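Local coordinates for Udp-n-acetylglucosamine pyrophosphorylase (Trypanosoma brucei, PDB 4BQH), which probably catalyses formation of UDP-N-acetylglucosamine and diphosphate from UTP and N-acetylglucosamine 1-phosphate, at residues I281-A286 with D432-V437; K307-R312 with M426-D431. All blocks are in the same frame, centred on the assembly; numbering follows the deposited sequence.

Contact 1: I281-A286 with D432-V437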
loop_
_atom_site.group_PDB
_atom_site.type_symbol
_atom_site.label_atom_id
_atom_site.label_comp_id
_atom_site.label_asym_id
_atom_site.label_seq_id
_atom_site.Cartn_x
_atom_site.Cartn_y
_atom_site.Cartn_z
ATOM N N ILE A 281 -2.615 -3.895 1.917
ATOM C CA ILE A 281 -3.556 -4.974 1.648
ATOM C C ILE A 281 -4.916 -4.716 2.296
ATOM O O ILE A 281 -5.902 -5.316 1.886
ATOM C CB ILE A 281 -2.989 -6.359 2.067
ATOM C CG1 ILE A 281 -3.816 -7.537 1.468
ATOM C CG2 ILE A 281 -2.920 -6.483 3.569
ATOM C CD1 ILE A 281 -4.222 -7.436 0.010
ATOM N N ASP A 282 -4.968 -3.813 3.287
ATOM C CA ASP A 282 -6.261 -3.501 3.958
ATOM C C ASP A 282 -7.286 -2.716 3.131
ATOM O O ASP A 282 -8.444 -2.577 3.543
ATOM C CB ASP A 282 -6.035 -2.824 5.331
ATOM C CG ASP A 282 -5.616 -1.352 5.245
ATOM O OD1 ASP A 282 -5.611 -0.718 4.155
ATOM O OD2 ASP A 282 -5.270 -0.788 6.323
ATOM N N ASN A 283 -6.875 -2.210 1.974
ATOM C CA ASN A 283 -7.739 -1.327 1.213
ATOM C C ASN A 283 -8.571 -2.125 0.234
ATOM O O ASN A 283 -8.081 -2.523 -0.828
ATOM C CB ASN A 283 -6.911 -0.287 0.470
ATOM C CG ASN A 283 -7.771 0.725 -0.244
ATOM O OD1 ASN A 283 -9.000 0.694 -0.140
ATOM N ND2 ASN A 283 -7.144 1.615 -0.987
ATOM N N LEU A 284 -9.833 -2.370 0.587
ATOM C CA LEU A 284 -10.685 -3.176 -0.278
ATOM C C LEU A 284 -10.900 -2.523 -1.637
ATOM O O LEU A 284 -11.144 -3.224 -2.634
ATOM C CB LEU A 284 -12.056 -3.394 0.375
ATOM C CG LEU A 284 -13.014 -4.350 -0.358
ATOM C CD1 LEU A 284 -12.479 -5.781 -0.413
ATOM C CD2 LEU A 284 -14.392 -4.337 0.320
ATOM N N LEU A 285 -10.846 -1.188 -1.677
ATOM C CA LEU A 285 -11.122 -0.457 -2.907
ATOM C C LEU A 285 -9.862 -0.104 -3.727
ATOM O O LEU A 285 -9.935 0.722 -4.637
ATOM C CB LEU A 285 -11.893 0.818 -2.599
ATOM C CG LEU A 285 -13.413 0.748 -2.367
ATOM C CD1 LEU A 285 -13.910 -0.453 -1.571
ATOM C CD2 LEU A 285 -13.787 2.061 -1.695
ATOM N N ALA A 286 -8.751 -0.761 -3.433
ATOM C CA ALA A 286 -7.460 -0.369 -4.003
ATOM C C ALA A 286 -7.497 -0.458 -5.527
ATOM O O ALA A 286 -7.940 -1.470 -6.093
ATOM C CB ALA A 286 -6.352 -1.246 -3.457
ATOM N N ASP A 432 -14.363 5.773 -4.275
ATOM C CA ASP A 432 -13.975 4.876 -5.357
ATOM C C ASP A 432 -12.624 4.194 -5.081
ATOM O O ASP A 432 -12.269 3.217 -5.753
ATOM C CB ASP A 432 -13.875 5.646 -6.694
ATOM C CG ASP A 432 -15.231 6.096 -7.232
ATOM O OD1 ASP A 432 -16.273 5.483 -6.876
ATOM O OD2 ASP A 432 -15.243 7.052 -8.045
ATOM N N GLU A 433 -11.878 4.702 -4.099
ATOM C CA GLU A 433 -10.452 4.438 -4.030
ATOM C C GLU A 433 -9.939 4.015 -2.654
ATOM O O GLU A 433 -8.847 3.501 -2.558
ATOM C CB GLU A 433 -9.685 5.694 -4.480
ATOM C CG GLU A 433 -9.870 6.082 -5.945
ATOM C CD GLU A 433 -8.767 5.549 -6.851
ATOM O OE1 GLU A 433 -7.690 5.221 -6.351
ATOM O OE2 GLU A 433 -8.979 5.485 -8.077
ATOM N N PHE A 434 -10.720 4.222 -1.594
ATOM C CA PHE A 434 -10.180 4.051 -0.251
ATOM C C PHE A 434 -11.244 3.522 0.713
ATOM O O PHE A 434 -12.102 4.283 1.144
ATOM C CB PHE A 434 -9.629 5.416 0.226
ATOM C CG PHE A 434 -9.002 5.399 1.608
ATOM C CD1 PHE A 434 -7.835 4.686 1.857
ATOM C CD2 PHE A 434 -9.588 6.119 2.650
ATOM C CE1 PHE A 434 -7.282 4.665 3.138
ATOM C CE2 PHE A 434 -9.025 6.143 3.923
ATOM C CZ PHE A 434 -7.860 5.424 4.166
ATOM N N GLY A 435 -11.127 2.232 1.056
ATOM C CA GLY A 435 -12.049 1.505 1.966
ATOM C C GLY A 435 -11.203 0.574 2.823
ATOM O O GLY A 435 -11.140 -0.644 2.576
ATOM N N PRO A 436 -10.509 1.142 3.813
ATOM C CA PRO A 436 -9.595 0.367 4.644
ATOM C C PRO A 436 -10.360 -0.532 5.610
ATOM O O PRO A 436 -11.310 -0.096 6.262
ATOM C CB PRO A 436 -8.789 1.448 5.390
ATOM C CG PRO A 436 -9.689 2.614 5.430
ATOM C CD PRO A 436 -10.565 2.561 4.206
ATOM N N VAL A 437 -9.966 -1.793 5.655
ATOM C CA VAL A 437 -10.579 -2.769 6.542
ATOM C C VAL A 437 -9.651 -2.940 7.743
ATOM O O VAL A 437 -8.630 -3.621 7.658
ATOM C CB VAL A 437 -10.804 -4.111 5.830
ATOM C CG1 VAL A 437 -11.521 -5.063 6.769
ATOM C CG2 VAL A 437 -11.614 -3.902 4.534
#
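An Asx turn at Asn283, in the loop after strand 275-280, is fastened to the chain leaving helix 430-433 through Glu433 and Gly435. The Asn283 amide grips both ways. Its ND2 gives an almost straight bond to Glu433 O (3.0 Å), which lies within 4° of the amide plane. Its OD1 takes Gly435 N at 2.9 Å and, within the turn, Leu285 N at 3.1 Å; these two donors come from opposite faces of the carboxamide. With CG anti to the backbone N (chi1 -175°), the side chain runs out between the two segments, and three bonds fix its rotation. Asn283 also begins a type I beta turn, closed by Ala286 N on Asn283 O.

Backbone bonds flank the amide. Val437 N reaches Asp282 O at 2.7 Å, Leu284 N reaches Gly435 O at 2.9 Å, and a single beta bridge joins Asn283 to Pro436. Pro436 CA adds a CH...O contact to the same Asp282 O (3.3 Å). Leu285 CB and CD2 lie against the backbone of Phe434, CB 3.7 Å from its N; CD2 also approaches Gly435 N, and the missing side chain of Gly435 leaves room for Leu285 CD1. Leu284 CB meets Val437 CG2 at 4.2 Å, while Pro436 CD sits over the face of the Phe434 ring.

In this GT-A-type fold the buried loop continues from a strand of the central mixed sheet. Ile281 is still backbone-bonded to Leu119 of strand 114-119. Helix 147-166 touches Ile281, Leu284 and Ala286. Helix 448-471 packs on Leu284 and Leu285, contacts Val437, and supplies Arg461 as salt-bridge partner of Asp432.

Contact 2: K307-R312 with M426-D431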
loop_
_atom_site.group_PDB
_atom_site.type_symbol
_atom_site.label_atom_id
_atom_site.label_comp_id
_atom_site.label_asym_id
_atom_site.label_seq_id
_atom_site.Cartn_x
_atom_site.Cartn_y
_atom_site.Cartn_z
ATOM N N LYS A 307 -1.492 9.597 -4.117
ATOM C CA LYS A 307 -2.940 9.791 -4.172
ATOM C C LYS A 307 -3.443 10.355 -2.859
ATOM O O LYS A 307 -3.021 9.930 -1.784
ATOM C CB LYS A 307 -3.671 8.473 -4.432
ATOM C CG LYS A 307 -3.738 8.134 -5.905
ATOM C CD LYS A 307 -4.580 6.868 -6.061
ATOM C CE LYS A 307 -4.725 6.520 -7.529
ATOM N NZ LYS A 307 -5.297 5.145 -7.693
ATOM N N THR A 308 -4.374 11.287 -2.954
ATOM C CA THR A 308 -4.919 11.970 -1.772
ATOM C C THR A 308 -6.414 12.122 -1.973
ATOM O O THR A 308 -6.895 12.015 -3.101
ATOM C CB THR A 308 -4.299 13.366 -1.604
ATOM O OG1 THR A 308 -4.501 14.134 -2.802
ATOM C CG2 THR A 308 -2.787 13.232 -1.362
ATOM N N CYS A 309 -7.139 12.372 -0.888
ATOM C CA CYS A 309 -8.587 12.597 -0.951
ATOM C C CYS A 309 -8.936 13.871 -0.161
ATOM O O CYS A 309 -8.255 14.185 0.816
ATOM C CB CYS A 309 -9.317 11.404 -0.300
ATOM S SG CYS A 309 -9.104 9.881 -1.254
ATOM N N PRO A 310 -10.015 14.576 -0.545
ATOM C CA PRO A 310 -10.495 15.647 0.330
ATOM C C PRO A 310 -10.799 15.107 1.747
ATOM O O PRO A 310 -11.234 13.955 1.896
ATOM C CB PRO A 310 -11.803 16.117 -0.336
ATOM C CG PRO A 310 -11.819 15.515 -1.707
ATOM C CD PRO A 310 -10.900 14.337 -1.705
ATOM N N LYS A 311 -10.586 15.912 2.778
ATOM C CA LYS A 311 -10.961 15.503 4.138
ATOM C C LYS A 311 -12.479 15.383 4.260
ATOM O O LYS A 311 -13.208 16.120 3.608
ATOM C CB LYS A 311 -10.438 16.480 5.202
ATOM C CG LYS A 311 -8.914 16.618 5.188
ATOM C CD LYS A 311 -8.307 16.641 6.581
ATOM C CE LYS A 311 -9.034 17.543 7.559
ATOM N NZ LYS A 311 -8.443 17.574 8.923
ATOM N N ARG A 312 -12.932 14.460 5.103
ATOM C CA ARG A 312 -14.368 14.277 5.347
ATOM C C ARG A 312 -14.986 15.445 6.125
ATOM O O ARG A 312 -16.181 15.759 5.980
ATOM C CB ARG A 312 -14.613 12.931 6.039
ATOM C CG ARG A 312 -14.788 11.796 5.045
ATOM C CD ARG A 312 -16.229 11.775 4.536
ATOM N NE ARG A 312 -16.279 11.409 3.126
ATOM C CZ ARG A 312 -16.505 10.178 2.690
ATOM N NH1 ARG A 312 -16.733 9.207 3.566
ATOM N NH2 ARG A 312 -16.509 9.927 1.385
ATOM N N MET A 426 -2.214 13.438 -6.941
ATOM C CA MET A 426 -3.430 13.115 -7.696
ATOM C C MET A 426 -4.572 12.996 -6.672
ATOM O O MET A 426 -4.580 12.087 -5.860
ATOM C CB MET A 426 -3.253 11.824 -8.511
ATOM C CG MET A 426 -4.437 11.518 -9.432
ATOM S SD MET A 426 -4.009 10.178 -10.582
ATOM C CE MET A 426 -4.152 8.795 -9.553
ATOM N N GLN A 427 -5.479 13.967 -6.689
ATOM C CA GLN A 427 -6.596 13.997 -5.741
ATOM C C GLN A 427 -7.716 13.141 -6.344
ATOM O O GLN A 427 -8.190 13.440 -7.424
ATOM C CB GLN A 427 -7.063 15.437 -5.501
ATOM C CG GLN A 427 -8.224 15.573 -4.500
ATOM C CD GLN A 427 -7.776 15.974 -3.096
ATOM O OE1 GLN A 427 -6.889 15.348 -2.505
ATOM N NE2 GLN A 427 -8.403 17.021 -2.555
ATOM N N VAL A 428 -8.112 12.091 -5.629
ATOM C CA VAL A 428 -9.057 11.093 -6.139
ATOM C C VAL A 428 -10.317 11.037 -5.264
ATOM O O VAL A 428 -10.357 11.592 -4.172
ATOM C CB VAL A 428 -8.427 9.673 -6.266
ATOM C CG1 VAL A 428 -7.259 9.677 -7.241
ATOM C CG2 VAL A 428 -7.993 9.112 -4.901
ATOM N N ASP A 429 -11.320 10.335 -5.786
ATOM C CA ASP A 429 -12.613 10.151 -5.175
ATOM C C ASP A 429 -12.523 9.066 -4.089
ATOM O O ASP A 429 -12.372 7.891 -4.409
ATOM C CB ASP A 429 -13.558 9.724 -6.320
ATOM C CG ASP A 429 -15.016 9.907 -5.997
ATOM O OD1 ASP A 429 -15.421 9.579 -4.853
ATOM O OD2 ASP A 429 -15.761 10.348 -6.935
ATOM N N ARG A 430 -12.658 9.448 -2.819
ATOM C CA ARG A 430 -12.421 8.529 -1.701
ATOM C C ARG A 430 -13.289 7.283 -1.820
ATOM O O ARG A 430 -12.838 6.166 -1.615
ATOM C CB ARG A 430 -12.685 9.218 -0.349
ATOM C CG ARG A 430 -12.410 8.312 0.854
ATOM C CD ARG A 430 -12.898 8.946 2.154
ATOM N NE ARG A 430 -12.226 10.215 2.428
ATOM C CZ ARG A 430 -11.524 10.486 3.537
ATOM N NH1 ARG A 430 -11.362 9.571 4.489
ATOM N NH2 ARG A 430 -10.972 11.687 3.683
ATOM N N ASP A 431 -14.545 7.501 -2.172
ATOM C CA ASP A 431 -15.484 6.401 -2.187
ATOM C C ASP A 431 -15.245 5.421 -3.336
ATOM O O ASP A 431 -15.840 4.346 -3.340
ATOM C CB ASP A 431 -16.913 6.934 -2.151
ATOM C CG ASP A 431 -17.287 7.503 -0.780
ATOM O OD1 ASP A 431 -16.423 7.670 0.103
ATOM O OD2 ASP A 431 -18.472 7.772 -0.575
HETATM O O HOH W 1 -13.179 12.463 0.837
HETATM O O HOH W 2 -15.703 6.795 2.710
#
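A bend at chi2 (99°) swings the Gln427 amide back across Thr308, whose hydroxyl OG1 donates to Gln427 OE1 at 2.7 Å. Arg430 bends at chi3 (-61°), which brings NH2 to Pro310 O at 2.9 Å, the oxygen near the guanidinium plane. Water 1 bridges Arg430 NE to that same oxygen.

Strands 304-309 and 423-427 run parallel here: Thr308 N bonds to Met426 O (3.0 Å) and Val428 N to Thr308 O (2.8 Å). Beyond them, Cys309 SG rests against Val428 CG2 and Arg430 CB, the latter at 3.8 Å. The two arginines then overlap reciprocally, Arg430 CD over the face of the Arg312 guanidinium and Arg312 CG over that of Arg430. Arg312 NH2 makes a salt bridge to Asp431 OD1 (2.6 Å), the carboxylate nearly perpendicular to the guanidinium; water 2 links NH1 to the same oxygen. A crystal neighbour also touches Arg312.

Gln427 NE2 is taken by Asn353 O, so the buried amide is held at both ends. Arg312 NE and Arg430 NE lie 4.3 Å apart. This like-charge approach would be expected to be offset by Asp431 and by Glu316, which forms a salt bridge with the Arg430 guanidinium through NH1.

In the fold
Contacts 1 and 2 share helix 430-433, which the chain enters from strand 423-427 in contact 2 and leaves through contact 1; their centres lie 12 Å apart. Contact 1 is buried near the centre of the protein and relies on backbone groups, one carboxamide and leucine packing. Contact 2 starts as buried parallel strand pairing but ends at the surface in arginines, a carboxylate and waters. The two meet directly: Glu433 OE1 forms a 2.7 Å salt bridge with Lys307 NZ, which Asp290 also engages, Glu433 CG packs on Val428 CG2, and Leu285 CD2 on Asp431 O. Along the sequence, contact 2 is nested within the loop closed by contact 1.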